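Local coordinates for protein racemase (Pseudovibrio sp. JE062, PDB 3MKC) that is a racemase-family member of the enolase superfamily, with an enolase-like N-terminal domain and a TIM-barrel-type C-terminal domain, at residues T133-L142 with L361-P369; Y288-R298 with T321-V332. All coordinates share one frame; numbering follows the deposited sequence.

Followed from the N terminus, the chain first reaches segment 133-142, which leads into strand 137-143. Interaction 1 joins that segment to 361-369 and closes a loop of 218 residues. This loop holds most of the barrel's helices and strands. Interaction 2 lies wholly within it: segment 288-298 meets 321-332 across only 22 residues, and the two loops nest without crossing. Interaction 1 is a short antiparallel strand pair at the start of strand 137-143. Interaction 2 packs loop 288-292 and the start of the helix after it on helix 319-331. That helix links the two contacts, since Phe330 O probably accepts from Thr133 OG1 and Gln329 O from Lys135 NZ.

Interaction 1 (T133-L142 with L361-P369); sequences TNKDKVHPYL and LVDGGFAKP
Val138 and Phe366 form an antiparallel hydrogen-bonded pair. Val138 N donates to Phe366 O at 3.0 Å. Phe366 N returns a bond to Val138 O at 2.8 Å. Both backbone N-H groups and both carbonyls of the pair are thus used.

Lys137 reaches the turn from Val362 to Gly365, a type I' beta turn. Its chain bends at chi2 and chi3 (-125° and -53°), which brings the ammonium group back to the turn. NZ donates to Val362 O at 2.9 Å, tilted 30° from the carbonyl plane, and makes a weak bond to Gly365 O. Val362 O also accepts from Gly365 N, which arrives from the opposite face of its plane. Two donors therefore grip this oxygen.

A water extends the pairing beyond His139. It donates to Pro140 O and to Gly364 O, at 2.8 Å and 2.9 Å. Thr133 OG1 accepts from Lys135 N in an ST turn and also bonds Phe330 O of helix 319-331. Its methyl CG2 meets Lys368 CD at 3.7 Å.

The apolar part lies beside Phe366. Val138 CG2 comes to the ring edge, near its plane, and also lies 3.8 Å from Phe366 CB. Leu361 CD1 sits over one ring face, offset toward the rim. The Pro140 side chain runs at about a right angle to that of Phe366, with Pro140 CG 3.8 Å from Phe366 CE2. Tyr340 of strand 339-340 meets the same ring.

The segment 361-369 is thus tied to the start of strand 137-143. The backbone pair of Val138 and Phe366 sets the alignment, and the water between Pro140 O and Gly364 O adds a link. Lys137 secures the turn, and apolar groups pack on the phenylalanine.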
# COMPACT_ATOMS: atom_id res chain seq x y z
N THR A 133 4.69 -12.25 -15.15
CA THR A 133 5.79 -11.31 -15.06
C THR A 133 6.97 -11.73 -15.91
O THR A 133 7.09 -12.89 -16.28
CB THR A 133 6.29 -11.17 -13.61
OG1 THR A 133 7.32 -10.18 -13.54
CG2 THR A 133 6.85 -12.49 -13.11
N ASN A 134 7.84 -10.76 -16.21
CA ASN A 134 9.06 -11.03 -16.95
C ASN A 134 10.24 -10.69 -16.05
O ASN A 134 11.39 -10.79 -16.47
CB ASN A 134 9.12 -10.21 -18.24
CG ASN A 134 8.09 -10.64 -19.25
OD1 ASN A 134 7.85 -11.83 -19.45
ND2 ASN A 134 7.47 -9.67 -19.92
N LYS A 135 9.95 -10.26 -14.83
CA LYS A 135 10.99 -9.91 -13.87
C LYS A 135 11.37 -11.18 -13.11
O LYS A 135 10.50 -11.96 -12.74
CB LYS A 135 10.45 -8.87 -12.89
CG LYS A 135 9.88 -7.63 -13.56
CD LYS A 135 9.06 -6.77 -12.60
CE LYS A 135 8.37 -5.64 -13.36
NZ LYS A 135 7.46 -4.82 -12.52
N ASP A 136 12.65 -11.41 -12.89
CA ASP A 136 13.00 -12.61 -12.15
C ASP A 136 13.01 -12.27 -10.66
O ASP A 136 12.90 -13.17 -9.82
CB ASP A 136 14.35 -13.16 -12.63
CG ASP A 136 15.52 -12.39 -12.10
OD1 ASP A 136 15.51 -11.15 -12.22
OD2 ASP A 136 16.45 -13.03 -11.56
N LYS A 137 13.11 -10.98 -10.33
CA LYS A 137 13.11 -10.53 -8.94
C LYS A 137 12.63 -9.08 -8.80
O LYS A 137 12.74 -8.29 -9.73
CB LYS A 137 14.51 -10.63 -8.33
CG LYS A 137 15.09 -12.03 -8.30
CD LYS A 137 15.53 -12.42 -6.89
CE LYS A 137 16.45 -11.38 -6.27
NZ LYS A 137 16.84 -11.72 -4.88
N VAL A 138 12.11 -8.73 -7.63
CA VAL A 138 11.67 -7.36 -7.38
C VAL A 138 12.40 -6.81 -6.16
O VAL A 138 12.82 -7.58 -5.29
CB VAL A 138 10.14 -7.27 -7.15
CG1 VAL A 138 9.41 -7.82 -8.37
CG2 VAL A 138 9.75 -8.03 -5.90
N HIS A 139 12.57 -5.49 -6.10
CA HIS A 139 13.27 -4.86 -4.99
C HIS A 139 12.43 -3.78 -4.34
O HIS A 139 12.03 -2.80 -4.98
CB HIS A 139 14.58 -4.23 -5.48
CG HIS A 139 15.50 -5.21 -6.14
ND1 HIS A 139 15.29 -5.68 -7.42
CD2 HIS A 139 16.59 -5.85 -5.67
CE1 HIS A 139 16.22 -6.57 -7.72
NE2 HIS A 139 17.02 -6.69 -6.67
N PRO A 140 12.14 -3.94 -3.04
CA PRO A 140 11.32 -2.94 -2.37
C PRO A 140 12.20 -1.88 -1.72
O PRO A 140 13.41 -2.05 -1.62
CB PRO A 140 10.62 -3.75 -1.31
CG PRO A 140 11.76 -4.64 -0.83
CD PRO A 140 12.42 -5.08 -2.14
N TYR A 141 11.58 -0.77 -1.33
CA TYR A 141 12.33 0.23 -0.59
C TYR A 141 11.71 0.02 0.78
O TYR A 141 10.52 -0.31 0.89
CB TYR A 141 12.09 1.66 -1.13
CG TYR A 141 10.75 2.30 -0.83
CD1 TYR A 141 10.44 2.75 0.45
CD2 TYR A 141 9.84 2.53 -1.85
CE1 TYR A 141 9.24 3.42 0.70
CE2 TYR A 141 8.64 3.20 -1.61
CZ TYR A 141 8.35 3.64 -0.33
OH TYR A 141 7.17 4.29 -0.09
N LEU A 142 12.51 0.14 1.82
CA LEU A 142 11.99 -0.07 3.16
C LEU A 142 11.80 1.24 3.88
O LEU A 142 12.69 2.09 3.90
CB LEU A 142 12.95 -0.97 3.96
CG LEU A 142 13.25 -2.32 3.31
CD1 LEU A 142 14.14 -3.14 4.23
CD2 LEU A 142 11.95 -3.06 3.02
N LEU A 361 13.67 -11.96 2.11
CA LEU A 361 14.33 -10.89 1.37
C LEU A 361 15.77 -11.33 1.15
O LEU A 361 16.54 -11.46 2.10
CB LEU A 361 14.28 -9.59 2.17
CG LEU A 361 14.73 -8.33 1.43
CD1 LEU A 361 13.76 -8.03 0.30
CD2 LEU A 361 14.80 -7.16 2.40
N VAL A 362 16.13 -11.57 -0.11
CA VAL A 362 17.48 -12.02 -0.45
C VAL A 362 18.23 -10.98 -1.27
O VAL A 362 17.79 -10.61 -2.36
CB VAL A 362 17.43 -13.34 -1.25
CG1 VAL A 362 18.84 -13.77 -1.62
CG2 VAL A 362 16.74 -14.43 -0.43
N ASP A 363 19.36 -10.52 -0.75
CA ASP A 363 20.18 -9.52 -1.43
C ASP A 363 19.31 -8.30 -1.74
O ASP A 363 19.43 -7.69 -2.81
CB ASP A 363 20.76 -10.13 -2.72
CG ASP A 363 21.70 -9.18 -3.44
OD1 ASP A 363 22.52 -8.51 -2.77
OD2 ASP A 363 21.63 -9.11 -4.69
N GLY A 364 18.44 -7.96 -0.80
CA GLY A 364 17.55 -6.82 -0.96
C GLY A 364 16.43 -7.01 -1.97
O GLY A 364 15.83 -6.03 -2.41
N GLY A 365 16.14 -8.25 -2.33
CA GLY A 365 15.09 -8.49 -3.31
C GLY A 365 14.28 -9.75 -3.06
O GLY A 365 14.73 -10.66 -2.36
N PHE A 366 13.10 -9.80 -3.66
CA PHE A 366 12.21 -10.95 -3.52
C PHE A 366 12.13 -11.77 -4.80
O PHE A 366 12.15 -11.22 -5.89
CB PHE A 366 10.80 -10.50 -3.14
CG PHE A 366 10.71 -9.89 -1.78
CD1 PHE A 366 11.08 -10.62 -0.65
CD2 PHE A 366 10.25 -8.59 -1.61
CE1 PHE A 366 11.00 -10.07 0.62
CE2 PHE A 366 10.17 -8.02 -0.34
CZ PHE A 366 10.55 -8.76 0.78
N ALA A 367 12.04 -13.09 -4.64
CA ALA A 367 11.94 -13.99 -5.78
C ALA A 367 10.46 -14.12 -6.10
O ALA A 367 9.61 -13.71 -5.31
CB ALA A 367 12.52 -15.36 -5.43
N LYS A 368 10.15 -14.70 -7.25
CA LYS A 368 8.75 -14.88 -7.65
C LYS A 368 8.00 -15.78 -6.68
O LYS A 368 8.50 -16.83 -6.28
CB LYS A 368 8.68 -15.49 -9.05
CG LYS A 368 9.34 -14.61 -10.11
CD LYS A 368 8.95 -15.02 -11.52
CE LYS A 368 9.45 -16.38 -11.90
NZ LYS A 368 9.21 -16.66 -13.35
N PRO A 369 6.80 -15.37 -6.25
CA PRO A 369 6.03 -16.20 -5.32
C PRO A 369 5.76 -17.56 -5.96
O PRO A 369 5.56 -17.65 -7.16
CB PRO A 369 4.76 -15.39 -5.11
CG PRO A 369 5.26 -13.98 -5.19
CD PRO A 369 6.18 -14.04 -6.40
O HOH W 1 12.43 -15.44 -8.82
O HOH W 2 15.94 -3.34 -1.46

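Interaction 2 (Y288-R298 with T321-V332); sequences YNRCGGLTELR and TSAAAIHYQFAV
Helices 293-298 and 321-331 run in roughly the same direction, with axes 11.2 Å apart at closest approach and a crossing angle of -30°. At this spacing side chains carry the contact. Tyr288, in the loop before the first helix, lies against the second. Ala325 N lies over one face of its ring, and Tyr288 CZ is 3.5 Å from Ala325 CB. The edge of Tyr288 points toward the face of Tyr328 in an offset edge-to-face pair, with planes at 82°. Tyr288 CE1 also meets Tyr328 CB at 3.6 Å.

Leu294 CD2 comes to the edge of the Tyr328 ring, 3.8 Å from Tyr328 CB, while its CD1 faces Ala324 CB. Val332 CG1 lies against Arg298 CA at 3.8 Å.

Asn289 ND2 donates to Thr321 OG1 at 3.2 Å, with the acceptor in its amide plane. Thr321 OG1 also bonds Glu47, and Tyr328 OH bonds Thr301. Loop 288-292 and the start of the helix after it thus pack on helix 319-331 through a buried, mainly apolar and aromatic interface. Within it, Asn289 and Glu47 together hold the buried Thr321 hydroxyl.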
# COMPACT_ATOMS: atom_id res chain seq x y z
N TYR A 288 -3.14 -0.33 -1.37
CA TYR A 288 -3.79 -1.60 -1.66
C TYR A 288 -5.10 -1.77 -0.91
O TYR A 288 -6.12 -2.17 -1.49
CB TYR A 288 -2.90 -2.78 -1.25
CG TYR A 288 -1.51 -2.78 -1.83
CD1 TYR A 288 -1.25 -3.38 -3.06
CD2 TYR A 288 -0.45 -2.17 -1.16
CE1 TYR A 288 0.03 -3.38 -3.61
CE2 TYR A 288 0.83 -2.17 -1.69
CZ TYR A 288 1.06 -2.77 -2.92
OH TYR A 288 2.33 -2.73 -3.47
N ASN A 289 -5.06 -1.48 0.38
CA ASN A 289 -6.23 -1.66 1.23
C ASN A 289 -7.11 -0.44 1.39
O ASN A 289 -7.95 -0.38 2.30
CB ASN A 289 -5.78 -2.18 2.60
CG ASN A 289 -4.70 -1.32 3.23
OD1 ASN A 289 -4.89 -0.12 3.43
ND2 ASN A 289 -3.56 -1.94 3.54
N ARG A 290 -6.94 0.54 0.50
CA ARG A 290 -7.74 1.76 0.57
C ARG A 290 -8.41 2.12 -0.76
O ARG A 290 -9.61 2.36 -0.82
CB ARG A 290 -6.87 2.96 0.97
CG ARG A 290 -6.36 2.98 2.40
CD ARG A 290 -5.39 4.15 2.58
NE ARG A 290 -6.03 5.45 2.42
CZ ARG A 290 -6.70 6.08 3.39
NH1 ARG A 290 -6.80 5.52 4.59
NH2 ARG A 290 -7.27 7.26 3.16
N CYS A 291 -7.60 2.15 -1.82
CA CYS A 291 -8.06 2.61 -3.13
C CYS A 291 -8.91 1.74 -4.03
O CYS A 291 -9.36 2.22 -5.07
CB CYS A 291 -6.86 3.09 -3.95
SG CYS A 291 -5.94 1.75 -4.73
N GLY A 292 -9.13 0.48 -3.67
CA GLY A 292 -9.91 -0.39 -4.52
C GLY A 292 -9.20 -1.71 -4.78
O GLY A 292 -9.58 -2.46 -5.67
N GLY A 293 -8.15 -1.99 -4.01
CA GLY A 293 -7.43 -3.25 -4.14
C GLY A 293 -6.51 -3.38 -5.35
O GLY A 293 -6.20 -2.39 -6.02
N LEU A 294 -6.08 -4.62 -5.61
CA LEU A 294 -5.19 -4.89 -6.74
C LEU A 294 -5.87 -4.59 -8.08
O LEU A 294 -5.23 -4.13 -9.02
CB LEU A 294 -4.72 -6.36 -6.69
CG LEU A 294 -3.76 -6.68 -5.52
CD1 LEU A 294 -3.62 -8.18 -5.32
CD2 LEU A 294 -2.40 -6.07 -5.79
N THR A 295 -7.18 -4.82 -8.16
CA THR A 295 -7.87 -4.55 -9.41
C THR A 295 -7.81 -3.07 -9.77
O THR A 295 -7.51 -2.72 -10.91
CB THR A 295 -9.34 -4.99 -9.34
OG1 THR A 295 -9.40 -6.40 -9.10
CG2 THR A 295 -10.05 -4.68 -10.64
N GLU A 296 -8.07 -2.21 -8.80
CA GLU A 296 -8.02 -0.78 -9.09
C GLU A 296 -6.57 -0.34 -9.28
O GLU A 296 -6.28 0.54 -10.08
CB GLU A 296 -8.68 0.02 -7.96
CG GLU A 296 -8.95 1.48 -8.34
CD GLU A 296 -10.06 1.66 -9.37
OE1 GLU A 296 -10.29 0.73 -10.17
OE2 GLU A 296 -10.70 2.73 -9.38
N LEU A 297 -5.65 -0.96 -8.54
CA LEU A 297 -4.24 -0.60 -8.68
C LEU A 297 -3.73 -0.94 -10.08
O LEU A 297 -2.83 -0.27 -10.60
CB LEU A 297 -3.39 -1.29 -7.61
CG LEU A 297 -3.36 -0.56 -6.26
CD1 LEU A 297 -2.64 -1.40 -5.23
CD2 LEU A 297 -2.67 0.79 -6.41
N ARG A 298 -4.30 -1.97 -10.68
CA ARG A 298 -3.90 -2.33 -12.03
C ARG A 298 -4.38 -1.26 -13.01
O ARG A 298 -3.64 -0.84 -13.90
CB ARG A 298 -4.49 -3.68 -12.44
CG ARG A 298 -4.03 -4.14 -13.81
CD ARG A 298 -4.68 -5.44 -14.22
NE ARG A 298 -4.00 -6.03 -15.37
CZ ARG A 298 -4.32 -7.19 -15.92
NH1 ARG A 298 -5.32 -7.92 -15.43
NH2 ARG A 298 -3.62 -7.64 -16.96
N THR A 321 -1.13 -7.46 3.33
CA THR A 321 -0.88 -6.46 2.31
C THR A 321 0.55 -6.59 1.76
O THR A 321 0.78 -6.37 0.56
CB THR A 321 -1.12 -5.04 2.86
OG1 THR A 321 -2.51 -4.90 3.21
CG2 THR A 321 -0.76 -3.98 1.82
N SER A 322 1.50 -6.95 2.61
CA SER A 322 2.88 -7.11 2.14
C SER A 322 2.93 -8.19 1.06
O SER A 322 3.71 -8.09 0.11
CB SER A 322 3.81 -7.48 3.29
OG SER A 322 4.12 -6.34 4.09
N ALA A 323 2.11 -9.23 1.21
CA ALA A 323 2.08 -10.30 0.23
C ALA A 323 1.51 -9.78 -1.09
O ALA A 323 2.05 -10.05 -2.17
CB ALA A 323 1.24 -11.46 0.75
N ALA A 324 0.41 -9.04 -1.00
CA ALA A 324 -0.22 -8.49 -2.19
C ALA A 324 0.76 -7.57 -2.90
O ALA A 324 0.82 -7.55 -4.13
CB ALA A 324 -1.49 -7.72 -1.81
N ALA A 325 1.54 -6.83 -2.12
CA ALA A 325 2.52 -5.88 -2.65
C ALA A 325 3.58 -6.57 -3.51
O ALA A 325 4.00 -6.04 -4.54
CB ALA A 325 3.19 -5.11 -1.51
N ILE A 326 4.03 -7.74 -3.09
CA ILE A 326 5.03 -8.45 -3.88
C ILE A 326 4.41 -8.93 -5.19
O ILE A 326 5.01 -8.84 -6.26
CB ILE A 326 5.60 -9.66 -3.11
CG1 ILE A 326 6.44 -9.17 -1.93
CG2 ILE A 326 6.45 -10.53 -4.04
CD1 ILE A 326 6.95 -10.27 -1.02
N HIS A 327 3.18 -9.44 -5.12
CA HIS A 327 2.52 -9.93 -6.32
C HIS A 327 2.25 -8.75 -7.23
O HIS A 327 2.37 -8.86 -8.45
CB HIS A 327 1.22 -10.64 -5.94
CG HIS A 327 1.43 -12.01 -5.39
ND1 HIS A 327 1.34 -13.15 -6.16
CD2 HIS A 327 1.76 -12.43 -4.14
CE1 HIS A 327 1.60 -14.21 -5.41
NE2 HIS A 327 1.86 -13.80 -4.18
N TYR A 328 1.91 -7.62 -6.63
CA TYR A 328 1.67 -6.39 -7.38
C TYR A 328 2.92 -5.97 -8.16
O TYR A 328 2.88 -5.75 -9.37
CB TYR A 328 1.27 -5.25 -6.43
CG TYR A 328 1.35 -3.89 -7.08
CD1 TYR A 328 0.30 -3.41 -7.86
CD2 TYR A 328 2.52 -3.13 -7.02
CE1 TYR A 328 0.41 -2.21 -8.56
CE2 TYR A 328 2.65 -1.93 -7.72
CZ TYR A 328 1.59 -1.48 -8.49
OH TYR A 328 1.72 -0.32 -9.23
N GLN A 329 4.05 -5.87 -7.46
CA GLN A 329 5.28 -5.44 -8.11
C GLN A 329 5.72 -6.35 -9.25
O GLN A 329 6.28 -5.89 -10.23
CB GLN A 329 6.42 -5.29 -7.10
CG GLN A 329 7.65 -4.59 -7.69
CD GLN A 329 7.43 -3.11 -7.95
OE1 GLN A 329 6.30 -2.62 -7.92
NE2 GLN A 329 8.52 -2.39 -8.22
N PHE A 330 5.46 -7.65 -9.12
CA PHE A 330 5.85 -8.57 -10.18
C PHE A 330 5.02 -8.44 -11.45
O PHE A 330 5.57 -8.37 -12.55
CB PHE A 330 5.76 -10.01 -9.68
CG PHE A 330 7.05 -10.52 -9.09
CD1 PHE A 330 8.13 -10.81 -9.92
CD2 PHE A 330 7.19 -10.69 -7.72
CE1 PHE A 330 9.35 -11.25 -9.39
CE2 PHE A 330 8.40 -11.13 -7.17
CZ PHE A 330 9.48 -11.41 -8.01
N ALA A 331 3.70 -8.38 -11.30
CA ALA A 331 2.83 -8.34 -12.47
C ALA A 331 2.33 -6.97 -12.91
O ALA A 331 2.05 -6.77 -14.09
CB ALA A 331 1.63 -9.24 -12.23
N VAL A 332 2.23 -6.04 -11.97
CA VAL A 332 1.68 -4.71 -12.25
C VAL A 332 2.66 -3.55 -12.14
O VAL A 332 2.63 -2.63 -12.96
CB VAL A 332 0.50 -4.42 -11.31
CG1 VAL A 332 -0.23 -3.15 -11.75
CG2 VAL A 332 -0.45 -5.62 -11.29